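Side-chain contacts in histidine--tRNA ligase (Staphylococcus aureus, PDB 1QE0), which catalyses the ATP-dependent attachment of L-histidine to its cognate tRNA, releasing AMP and diphosphate, and works as a class II homodimer: residues Y65-K70 with I75-E80; R39-E44 with V85-I90; Y21-L26 with Y105-M110. One frame throughout, in Å; residues are numbered along the deposited sequence.

Overall arrangement
All three contacts belong to the catalytic part of the chain and all reach the second subunit, so this part of the fold lies close to the dimer interface. Contact 1 is nested along the chain inside the loop closed by contact 2, and that inside the loop closed by contact 3. Centres of contacts 1 and 2 lie about 13 Å apart; strands 43-45 and 75-77 are neighbours in one small antiparallel sheet, and helix 82-91 follows 75-77. Contact 3, its centre about 16 Å from that of contact 2 and 22 Å from that of contact 1, joins helix 13-33 to strand 102-111 of the large mixed sheet. R78 ties the small sheet to the large one through P109.

Contact 1: Y65-K70 with I75-E80; sequences YTFKDK and ITLRPE
I75 and F67 form a hydrogen-bonded antiparallel pair, and the I75 side chain reaches over the F67 ring. Its CB stands back from the F67 carbonyl oxygen; CG1 comes closest to it, 3.3 Å from F67 O. CG1, set between the backbone N and the carbonyl carbon (chi1 61°), lies over the ring of F67, 3.8 Å from the ring centroid and 16° off the normal, a CH-pi contact displaced toward the rim. CD1 runs on outward past the CE1-CZ side of the ring and comes within 4.0 Å of D69 CB. The other branch, I75 CG2, turns to the aliphatic part of K70 and meets K70 CB at 3.7 Å. L77 extends this apolar face: L77 CD1 sits in the plane of the F67 ring, at the edge, 3.6 Å from F67 CE2, while CD2 lies against Y65 CB.

The backbones are joined by bonds in both directions between F67 and I75, and by L77 N to Y65 O at 3.0 Å. On the other face T66 and T76 form the non-hydrogen-bonded pair, and here the side chains supply the link: T66 OG1 donates to T76 OG1 at 2.8 Å, and T76 OG1 donates to the carbonyl oxygen of its own neighbour, I75 O, at 2.7 Å. That oxygen also accepts from F67 N, the two donors arriving from opposite faces of the carbonyl plane. T46 OG1 is a further partner of T76 OG1.

Beyond the pair, F67 stacks on F67 of the second subunit, and Y65 OH and K70 NZ bond to K70 and Y65 of that subunit. The chemistry is thus divided: a chain of hydroxyl hydrogen bonds on one face, and on the other an apolar surface edged by reciprocal polar bonds, suited to pairing two subunits.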
loop_
_atom_site.group_PDB
_atom_site.type_symbol
_atom_site.label_atom_id
_atom_site.label_comp_id
_atom_site.label_asym_id
_atom_site.label_seq_id
_atom_site.Cartn_x
_atom_site.Cartn_y
_atom_site.Cartn_z
ATOM N N TYR A 65 8.817 18.955 -8.300
ATOM C CA TYR A 65 10.217 18.600 -8.381
ATOM C C TYR A 65 10.502 18.175 -9.781
ATOM O O TYR A 65 10.257 17.022 -10.147
ATOM C CB TYR A 65 10.534 17.439 -7.451
ATOM C CG TYR A 65 10.438 17.795 -6.009
ATOM C CD1 TYR A 65 9.196 17.979 -5.403
ATOM C CD2 TYR A 65 11.587 17.918 -5.238
ATOM C CE1 TYR A 65 9.104 18.273 -4.054
ATOM C CE2 TYR A 65 11.506 18.211 -3.886
ATOM C CZ TYR A 65 10.267 18.379 -3.303
ATOM O OH TYR A 65 10.197 18.616 -1.962
ATOM N N THR A 66 10.988 19.109 -10.580
ATOM C CA THR A 66 11.324 18.800 -11.956
ATOM C C THR A 66 12.837 18.789 -12.066
ATOM O O THR A 66 13.518 19.494 -11.341
ATOM C CB THR A 66 10.763 19.844 -12.942
ATOM O OG1 THR A 66 9.367 20.049 -12.696
ATOM C CG2 THR A 66 10.968 19.369 -14.388
ATOM N N PHE A 67 13.356 17.896 -12.889
ATOM C CA PHE A 67 14.782 17.824 -13.141
ATOM C C PHE A 67 15.059 17.146 -14.499
ATOM O O PHE A 67 14.469 16.122 -14.839
ATOM C CB PHE A 67 15.572 17.213 -11.971
ATOM C CG PHE A 67 15.054 15.911 -11.498
ATOM C CD1 PHE A 67 15.727 14.746 -11.796
ATOM C CD2 PHE A 67 13.874 15.838 -10.791
ATOM C CE1 PHE A 67 15.238 13.513 -11.408
ATOM C CE2 PHE A 67 13.370 14.609 -10.392
ATOM C CZ PHE A 67 14.056 13.441 -10.707
ATOM N N LYS A 68 15.829 17.855 -15.329
ATOM C CA LYS A 68 16.190 17.429 -16.674
ATOM C C LYS A 68 17.125 16.260 -16.611
ATOM O O LYS A 68 18.238 16.304 -17.134
ATOM C CB LYS A 68 16.851 18.569 -17.446
ATOM C CG LYS A 68 15.940 19.220 -18.445
ATOM C CD LYS A 68 15.274 20.477 -17.910
ATOM C CE LYS A 68 16.140 21.696 -18.012
ATOM N NZ LYS A 68 16.613 21.742 -19.387
ATOM N N ASP A 69 16.672 15.209 -15.954
ATOM C CA ASP A 69 17.484 14.027 -15.838
ATOM C C ASP A 69 16.999 13.057 -16.887
ATOM O O ASP A 69 16.571 13.478 -17.955
ATOM C CB ASP A 69 17.409 13.481 -14.418
ATOM C CG ASP A 69 18.155 14.375 -13.425
ATOM O OD1 ASP A 69 18.955 13.837 -12.612
ATOM O OD2 ASP A 69 17.940 15.620 -13.475
ATOM N N LYS A 70 17.167 11.767 -16.648
ATOM C CA LYS A 70 16.713 10.779 -17.614
ATOM C C LYS A 70 17.362 11.017 -18.983
ATOM O O LYS A 70 16.836 10.580 -20.007
ATOM C CB LYS A 70 15.196 10.885 -17.747
ATOM C CG LYS A 70 14.522 9.580 -17.987
ATOM C CD LYS A 70 14.782 8.659 -16.835
ATOM C CE LYS A 70 13.923 7.458 -16.952
ATOM N NZ LYS A 70 14.219 6.521 -15.863
ATOM N N ILE A 75 11.814 15.283 -16.269
ATOM C CA ILE A 75 10.918 14.388 -15.540
ATOM C C ILE A 75 10.406 15.144 -14.310
ATOM O O ILE A 75 10.963 16.179 -13.934
ATOM C CB ILE A 75 11.607 13.065 -15.083
ATOM C CG1 ILE A 75 12.761 13.362 -14.135
ATOM C CG2 ILE A 75 12.038 12.236 -16.283
ATOM C CD1 ILE A 75 13.666 12.192 -13.912
ATOM N N THR A 76 9.374 14.614 -13.668
ATOM C CA THR A 76 8.847 15.285 -12.518
ATOM C C THR A 76 8.236 14.356 -11.514
ATOM O O THR A 76 7.565 13.388 -11.861
ATOM C CB THR A 76 7.873 16.344 -12.964
ATOM O OG1 THR A 76 8.639 17.454 -13.434
ATOM C CG2 THR A 76 6.921 16.762 -11.855
ATOM N N LEU A 77 8.590 14.574 -10.263
ATOM C CA LEU A 77 8.036 13.777 -9.204
ATOM C C LEU A 77 6.557 14.165 -9.230
ATOM O O LEU A 77 6.230 15.352 -9.179
ATOM C CB LEU A 77 8.704 14.143 -7.874
ATOM C CG LEU A 77 9.887 13.297 -7.369
ATOM C CD1 LEU A 77 10.803 12.901 -8.474
ATOM C CD2 LEU A 77 10.646 14.053 -6.283
ATOM N N ARG A 78 5.690 13.169 -9.418
ATOM C CA ARG A 78 4.250 13.363 -9.471
ATOM C C ARG A 78 3.687 14.088 -8.239
ATOM O O ARG A 78 4.115 13.844 -7.114
ATOM C CB ARG A 78 3.554 12.022 -9.610
ATOM C CG ARG A 78 3.732 11.208 -8.416
ATOM C CD ARG A 78 3.097 9.883 -8.580
ATOM N NE ARG A 78 3.072 9.170 -7.317
ATOM C CZ ARG A 78 3.336 7.873 -7.179
ATOM N NH1 ARG A 78 3.651 7.147 -8.232
ATOM N NH2 ARG A 78 3.262 7.284 -5.996
ATOM N N PRO A 79 2.861 15.113 -8.472
ATOM C CA PRO A 79 2.260 15.854 -7.378
ATOM C C PRO A 79 0.912 15.241 -6.991
ATOM O O PRO A 79 0.396 15.519 -5.913
ATOM C CB PRO A 79 2.118 17.254 -7.981
ATOM C CG PRO A 79 1.875 16.996 -9.461
ATOM C CD PRO A 79 2.892 15.924 -9.713
ATOM N N GLU A 80 0.343 14.414 -7.874
ATOM C CA GLU A 80 -0.952 13.755 -7.647
ATOM C C GLU A 80 -1.120 12.574 -8.595
ATOM O O GLU A 80 -0.552 12.585 -9.687
ATOM C CB GLU A 80 -2.092 14.745 -7.848
ATOM C CG GLU A 80 -2.094 15.435 -9.167
ATOM C CD GLU A 80 -2.772 14.655 -10.254
ATOM O OE1 GLU A 80 -4.016 14.590 -10.286
ATOM O OE2 GLU A 80 -2.051 14.140 -11.119
#

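Contact 2: R39-E44 with V85-I90; sequences RTPIFE and VVRSYI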
loop_
_atom_site.group_PDB
_atom_site.type_symbol
_atom_site.label_atom_id
_atom_site.label_comp_id
_atom_site.label_asym_id
_atom_site.label_seq_id
_atom_site.Cartn_x
_atom_site.Cartn_y
_atom_site.Cartn_z
ATOM N N ARG A 39 -0.105 0.966 -9.982
ATOM C CA ARG A 39 1.027 1.632 -9.379
ATOM C C ARG A 39 1.830 2.244 -10.491
ATOM O O ARG A 39 2.423 1.562 -11.303
ATOM C CB ARG A 39 1.890 0.635 -8.645
ATOM C CG ARG A 39 1.121 -0.336 -7.812
ATOM C CD ARG A 39 1.964 -0.861 -6.691
ATOM N NE ARG A 39 1.165 -1.688 -5.811
ATOM C CZ ARG A 39 1.694 -2.535 -4.954
ATOM N NH1 ARG A 39 3.006 -2.630 -4.889
ATOM N NH2 ARG A 39 0.928 -3.316 -4.206
ATOM N N THR A 40 1.805 3.554 -10.532
ATOM C CA THR A 40 2.470 4.373 -11.526
ATOM C C THR A 40 3.867 4.717 -10.978
ATOM O O THR A 40 4.117 4.578 -9.783
ATOM C CB THR A 40 1.575 5.635 -11.638
ATOM O OG1 THR A 40 0.533 5.362 -12.564
ATOM C CG2 THR A 40 2.337 6.930 -11.950
ATOM N N PRO A 41 4.813 5.093 -11.842
ATOM C CA PRO A 41 6.165 5.451 -11.382
ATOM C C PRO A 41 6.137 6.698 -10.490
ATOM O O PRO A 41 5.186 7.496 -10.529
ATOM C CB PRO A 41 6.894 5.746 -12.687
ATOM C CG PRO A 41 6.200 4.818 -13.631
ATOM C CD PRO A 41 4.763 4.994 -13.302
ATOM N N ILE A 42 7.183 6.888 -9.704
ATOM C CA ILE A 42 7.230 8.049 -8.829
ATOM C C ILE A 42 7.330 9.327 -9.648
ATOM O O ILE A 42 6.931 10.385 -9.206
ATOM C CB ILE A 42 8.397 7.943 -7.826
ATOM C CG1 ILE A 42 8.060 6.905 -6.758
ATOM C CG2 ILE A 42 8.681 9.285 -7.172
ATOM C CD1 ILE A 42 7.046 7.380 -5.740
ATOM N N PHE A 43 7.903 9.238 -10.834
ATOM C CA PHE A 43 8.004 10.406 -11.675
ATOM C C PHE A 43 7.417 10.120 -13.033
ATOM O O PHE A 43 7.292 8.977 -13.462
ATOM C CB PHE A 43 9.450 10.947 -11.787
ATOM C CG PHE A 43 10.471 9.931 -12.218
ATOM C CD1 PHE A 43 11.323 9.356 -11.288
ATOM C CD2 PHE A 43 10.566 9.539 -13.549
ATOM C CE1 PHE A 43 12.250 8.399 -11.686
ATOM C CE2 PHE A 43 11.477 8.593 -13.960
ATOM C CZ PHE A 43 12.322 8.017 -13.040
ATOM N N GLU A 44 7.003 11.191 -13.678
ATOM C CA GLU A 44 6.412 11.142 -14.991
ATOM C C GLU A 44 7.092 12.227 -15.815
ATOM O O GLU A 44 7.871 13.034 -15.276
ATOM C CB GLU A 44 4.927 11.463 -14.884
ATOM C CG GLU A 44 4.116 10.426 -14.192
ATOM C CD GLU A 44 3.863 9.216 -15.051
ATOM O OE1 GLU A 44 4.116 9.238 -16.288
ATOM O OE2 GLU A 44 3.378 8.237 -14.472
ATOM N N VAL A 85 -2.770 8.105 -13.677
ATOM C CA VAL A 85 -3.711 7.028 -13.942
ATOM C C VAL A 85 -4.215 7.256 -15.375
ATOM O O VAL A 85 -4.311 6.319 -16.150
ATOM C CB VAL A 85 -4.891 6.985 -12.935
ATOM C CG1 VAL A 85 -5.977 6.020 -13.416
ATOM C CG2 VAL A 85 -4.406 6.494 -11.598
ATOM N N VAL A 86 -4.456 8.507 -15.757
ATOM C CA VAL A 86 -4.921 8.807 -17.113
ATOM C C VAL A 86 -3.833 8.513 -18.153
ATOM O O VAL A 86 -4.099 7.939 -19.214
ATOM C CB VAL A 86 -5.430 10.269 -17.221
ATOM C CG1 VAL A 86 -5.558 10.717 -18.664
ATOM C CG2 VAL A 86 -6.759 10.378 -16.497
ATOM N N ARG A 87 -2.595 8.861 -17.839
ATOM C CA ARG A 87 -1.492 8.612 -18.761
ATOM C C ARG A 87 -1.325 7.099 -18.980
ATOM O O ARG A 87 -0.987 6.655 -20.078
ATOM C CB ARG A 87 -0.202 9.252 -18.240
ATOM C CG ARG A 87 0.914 9.230 -19.240
ATOM C CD ARG A 87 2.068 8.396 -18.748
ATOM N NE ARG A 87 1.758 6.973 -18.676
ATOM C CZ ARG A 87 2.097 6.197 -17.647
ATOM N NH1 ARG A 87 2.753 6.714 -16.614
ATOM N NH2 ARG A 87 1.807 4.904 -17.649
ATOM N N SER A 88 -1.589 6.304 -17.948
ATOM C CA SER A 88 -1.487 4.858 -18.080
ATOM C C SER A 88 -2.677 4.294 -18.850
ATOM O O SER A 88 -2.534 3.348 -19.625
ATOM C CB SER A 88 -1.411 4.198 -16.715
ATOM O OG SER A 88 -1.241 2.800 -16.890
ATOM N N TYR A 89 -3.861 4.823 -18.549
ATOM C CA TYR A 89 -5.112 4.425 -19.178
ATOM C C TYR A 89 -4.975 4.651 -20.679
ATOM O O TYR A 89 -5.323 3.789 -21.490
ATOM C CB TYR A 89 -6.263 5.259 -18.584
ATOM C CG TYR A 89 -7.596 5.143 -19.272
ATOM C CD1 TYR A 89 -8.632 4.420 -18.703
ATOM C CD2 TYR A 89 -7.834 5.780 -20.487
ATOM C CE1 TYR A 89 -9.860 4.329 -19.314
ATOM C CE2 TYR A 89 -9.083 5.694 -21.119
ATOM C CZ TYR A 89 -10.079 4.964 -20.521
ATOM O OH TYR A 89 -11.294 4.835 -21.145
ATOM N N ILE A 90 -4.443 5.800 -21.057
ATOM C CA ILE A 90 -4.264 6.097 -22.475
ATOM C C ILE A 90 -3.201 5.180 -23.110
ATOM O O ILE A 90 -3.486 4.409 -24.042
ATOM C CB ILE A 90 -3.902 7.584 -22.700
ATOM C CG1 ILE A 90 -5.108 8.483 -22.351
ATOM C CG2 ILE A 90 -3.478 7.795 -24.138
ATOM C CD1 ILE A 90 -4.774 9.930 -22.010
#
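R87 leaves its helix with CG anti to the backbone N (chi1 -171°) and then bends at chi2 and chi3, which carries the guanidinium round toward E44. The glutamate folds as well: its chain kinks at chi2 (-76°) and presents the carboxylate to the arginine. The two meet through a single nitrogen. R87 NH1 lies 2.7 Å from E44 OE2 and 2.9 Å from E44 OE1, close to the guanidinium plane, with the hydrogen bond to OE1 using the syn lone pair of that oxygen. One amino group is therefore held in the fork of the carboxylate, rather than two nitrogens pairing with two oxygens, and the planes stand 38° apart.

P41 CD also lies near the guanidinium plane, 4.2 Å from R87 NH1, round toward NH2 from the carboxylate. Nearer the start of the helical segment, T40 points at the helix, although T40 OG1 stops 4.4 Å from V85 N, too far for a bond.

The remaining amino group of R87 has a stronger partner elsewhere: NH2 makes a salt bridge to D10 of the second subunit, whose carboxylate also takes a hydrogen bond from S88 OG. With an acid on each side, the buried guanidinium is probably well compensated in charge and fixed in rotation.

Helix 13-33, strand 36-37 and the P41 that follows them are consistent with motif 1 of class II synthetases; 39-44 carries the chain from there into the small sheet. A buried arginine bridging this stretch to the partner subunit suits the part motif 1 plays as the dimer interface of these enzymes.

Contact 3: Y21-L26 with Y105-M110; sequences YIENQL and YYNGPM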
loop_
_atom_site.group_PDB
_atom_site.type_symbol
_atom_site.label_atom_id
_atom_site.label_comp_id
_atom_site.label_asym_id
_atom_site.label_seq_id
_atom_site.Cartn_x
_atom_site.Cartn_y
_atom_site.Cartn_z
ATOM N N TYR A 21 -2.257 -1.056 8.665
ATOM C CA TYR A 21 -3.624 -1.417 9.024
ATOM C C TYR A 21 -4.622 -0.717 8.077
ATOM O O TYR A 21 -5.544 -1.348 7.519
ATOM C CB TYR A 21 -3.896 -1.012 10.465
ATOM C CG TYR A 21 -5.288 -1.315 10.877
ATOM C CD1 TYR A 21 -6.287 -0.359 10.752
ATOM C CD2 TYR A 21 -5.618 -2.545 11.398
ATOM C CE1 TYR A 21 -7.563 -0.611 11.138
ATOM C CE2 TYR A 21 -6.932 -2.813 11.794
ATOM C CZ TYR A 21 -7.886 -1.829 11.661
ATOM O OH TYR A 21 -9.167 -2.028 12.086
ATOM N N ILE A 22 -4.440 0.594 7.942
ATOM C CA ILE A 22 -5.260 1.414 7.080
ATOM C C ILE A 22 -5.125 0.954 5.618
ATOM O O ILE A 22 -6.120 0.652 4.966
ATOM C CB ILE A 22 -4.862 2.873 7.246
ATOM C CG1 ILE A 22 -5.401 3.366 8.580
ATOM C CG2 ILE A 22 -5.377 3.711 6.091
ATOM C CD1 ILE A 22 -4.869 4.708 8.999
ATOM N N GLU A 23 -3.896 0.879 5.127
ATOM C CA GLU A 23 -3.653 0.441 3.767
ATOM C C GLU A 23 -4.309 -0.890 3.481
ATOM O O GLU A 23 -4.949 -1.036 2.441
ATOM C CB GLU A 23 -2.162 0.324 3.476
ATOM C CG GLU A 23 -1.464 1.634 3.593
ATOM C CD GLU A 23 0.047 1.523 3.574
ATOM O OE1 GLU A 23 0.605 0.416 3.793
ATOM O OE2 GLU A 23 0.678 2.579 3.333
ATOM N N ASN A 24 -4.190 -1.849 4.395
ATOM C CA ASN A 24 -4.783 -3.167 4.172
ATOM C C ASN A 24 -6.295 -3.118 4.163
ATOM O O ASN A 24 -6.948 -3.767 3.347
ATOM C CB ASN A 24 -4.295 -4.209 5.180
ATOM C CG ASN A 24 -4.927 -5.605 4.945
ATOM O OD1 ASN A 24 -5.729 -6.087 5.751
ATOM N ND2 ASN A 24 -4.538 -6.263 3.852
ATOM N N GLN A 25 -6.861 -2.313 5.045
ATOM C CA GLN A 25 -8.310 -2.178 5.106
ATOM C C GLN A 25 -8.891 -1.563 3.817
ATOM O O GLN A 25 -10.006 -1.911 3.405
ATOM C CB GLN A 25 -8.698 -1.355 6.326
ATOM C CG GLN A 25 -10.142 -1.048 6.378
ATOM C CD GLN A 25 -10.637 -0.964 7.775
ATOM O OE1 GLN A 25 -10.191 -1.698 8.642
ATOM N NE2 GLN A 25 -11.603 -0.101 8.005
ATOM N N LEU A 26 -8.157 -0.630 3.203
ATOM C CA LEU A 26 -8.595 0.015 1.958
ATOM C C LEU A 26 -8.517 -0.974 0.778
ATOM O O LEU A 26 -9.391 -1.002 -0.096
ATOM C CB LEU A 26 -7.769 1.268 1.683
ATOM C CG LEU A 26 -8.095 2.497 2.551
ATOM C CD1 LEU A 26 -7.048 3.647 2.412
ATOM C CD2 LEU A 26 -9.485 2.959 2.189
ATOM N N TYR A 105 -7.760 2.094 -8.525
ATOM C CA TYR A 105 -7.391 2.828 -7.320
ATOM C C TYR A 105 -5.894 2.813 -7.125
ATOM O O TYR A 105 -5.185 1.979 -7.708
ATOM C CB TYR A 105 -8.084 2.281 -6.068
ATOM C CG TYR A 105 -7.449 1.090 -5.377
ATOM C CD1 TYR A 105 -6.473 1.242 -4.403
ATOM C CD2 TYR A 105 -7.887 -0.185 -5.655
ATOM C CE1 TYR A 105 -5.966 0.151 -3.730
ATOM C CE2 TYR A 105 -7.381 -1.286 -4.995
ATOM C CZ TYR A 105 -6.435 -1.122 -4.041
ATOM O OH TYR A 105 -5.987 -2.261 -3.407
ATOM N N TYR A 106 -5.397 3.764 -6.341
ATOM C CA TYR A 106 -3.967 3.847 -6.086
ATOM C C TYR A 106 -3.737 4.280 -4.670
ATOM O O TYR A 106 -4.679 4.615 -3.969
ATOM C CB TYR A 106 -3.301 4.801 -7.063
ATOM C CG TYR A 106 -3.820 6.193 -7.018
ATOM C CD1 TYR A 106 -4.676 6.665 -8.009
ATOM C CD2 TYR A 106 -3.481 7.042 -5.973
ATOM C CE1 TYR A 106 -5.189 7.954 -7.953
ATOM C CE2 TYR A 106 -3.989 8.336 -5.903
ATOM C CZ TYR A 106 -4.842 8.784 -6.886
ATOM O OH TYR A 106 -5.363 10.048 -6.780
ATOM N N ASN A 107 -2.487 4.254 -4.246
ATOM C CA ASN A 107 -2.118 4.646 -2.887
ATOM C C ASN A 107 -0.584 4.738 -2.842
ATOM O O ASN A 107 0.092 3.722 -2.986
ATOM C CB ASN A 107 -2.609 3.568 -1.908
ATOM C CG ASN A 107 -2.378 3.932 -0.439
ATOM O OD1 ASN A 107 -1.579 4.794 -0.095
ATOM N ND2 ASN A 107 -3.086 3.256 0.429
ATOM N N GLY A 108 -0.033 5.940 -2.702
ATOM C CA GLY A 108 1.409 6.064 -2.642
ATOM C C GLY A 108 1.810 7.489 -2.380
ATOM O O GLY A 108 0.960 8.361 -2.266
ATOM N N PRO A 109 3.098 7.769 -2.233
ATOM C CA PRO A 109 3.562 9.132 -1.980
ATOM C C PRO A 109 3.478 10.049 -3.177
ATOM O O PRO A 109 3.858 9.660 -4.289
ATOM C CB PRO A 109 5.019 8.920 -1.590
ATOM C CG PRO A 109 5.382 7.705 -2.355
ATOM C CD PRO A 109 4.202 6.821 -2.068
ATOM N N MET A 110 3.102 11.296 -2.904
ATOM C CA MET A 110 2.973 12.350 -3.901
ATOM C C MET A 110 4.005 13.406 -3.488
ATOM O O MET A 110 4.405 13.432 -2.317
ATOM C CB MET A 110 1.562 12.941 -3.860
ATOM C CG MET A 110 0.491 11.948 -4.152
ATOM S SD MET A 110 0.681 11.255 -5.785
ATOM C CE MET A 110 -0.030 9.639 -5.565
#
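N107 on the strand and E23 on the helix make the main touch, and the strand can be walked through it from its start. Y105 turns its side chain toward the helix; the ring stops short of residues 21-26, but its OH bonds to D27 OD1, one residue farther along the same helix, and the ring also meets that of F127. Y106 goes to the opposite face of the strand.

N107 points back to the helix. With CG anti to the backbone N (chi1 -175°), the amide is pushed straight out from the strand and ends with N107 ND2 beside E23 CG, a loose contact at 3.9 Å. The methyl L26 CD1, one helical turn on, is farther still, 4.4 Å from N107 ND2. The amide therefore meets only aliphatic carbon of the helical segment and makes no hydrogen bond to it. The two side chains cross at about a right angle, with amide and carboxylate planes 86° apart. The glutamate's charge is engaged elsewhere: E23, extended beyond CG, sends OE2 to a salt bridge with R39 of the second subunit.

After N107 the strand draws away from the helix and turns to R78, whose NH2 bonds to the carbonyl oxygen of P109 and whose side chain packs on M110.

Strand 102-111 lies between strands 36-37 and 123-132 in the catalytic sheet, and with the latter it is consistent with the antiparallel motif 2 pair of class II enzymes. Helix 13-33 packs on the Y105 and N107 face, itself backed by helix 310-319 through I22 and L26, while helix 82-91 meets the Y106 side through V85.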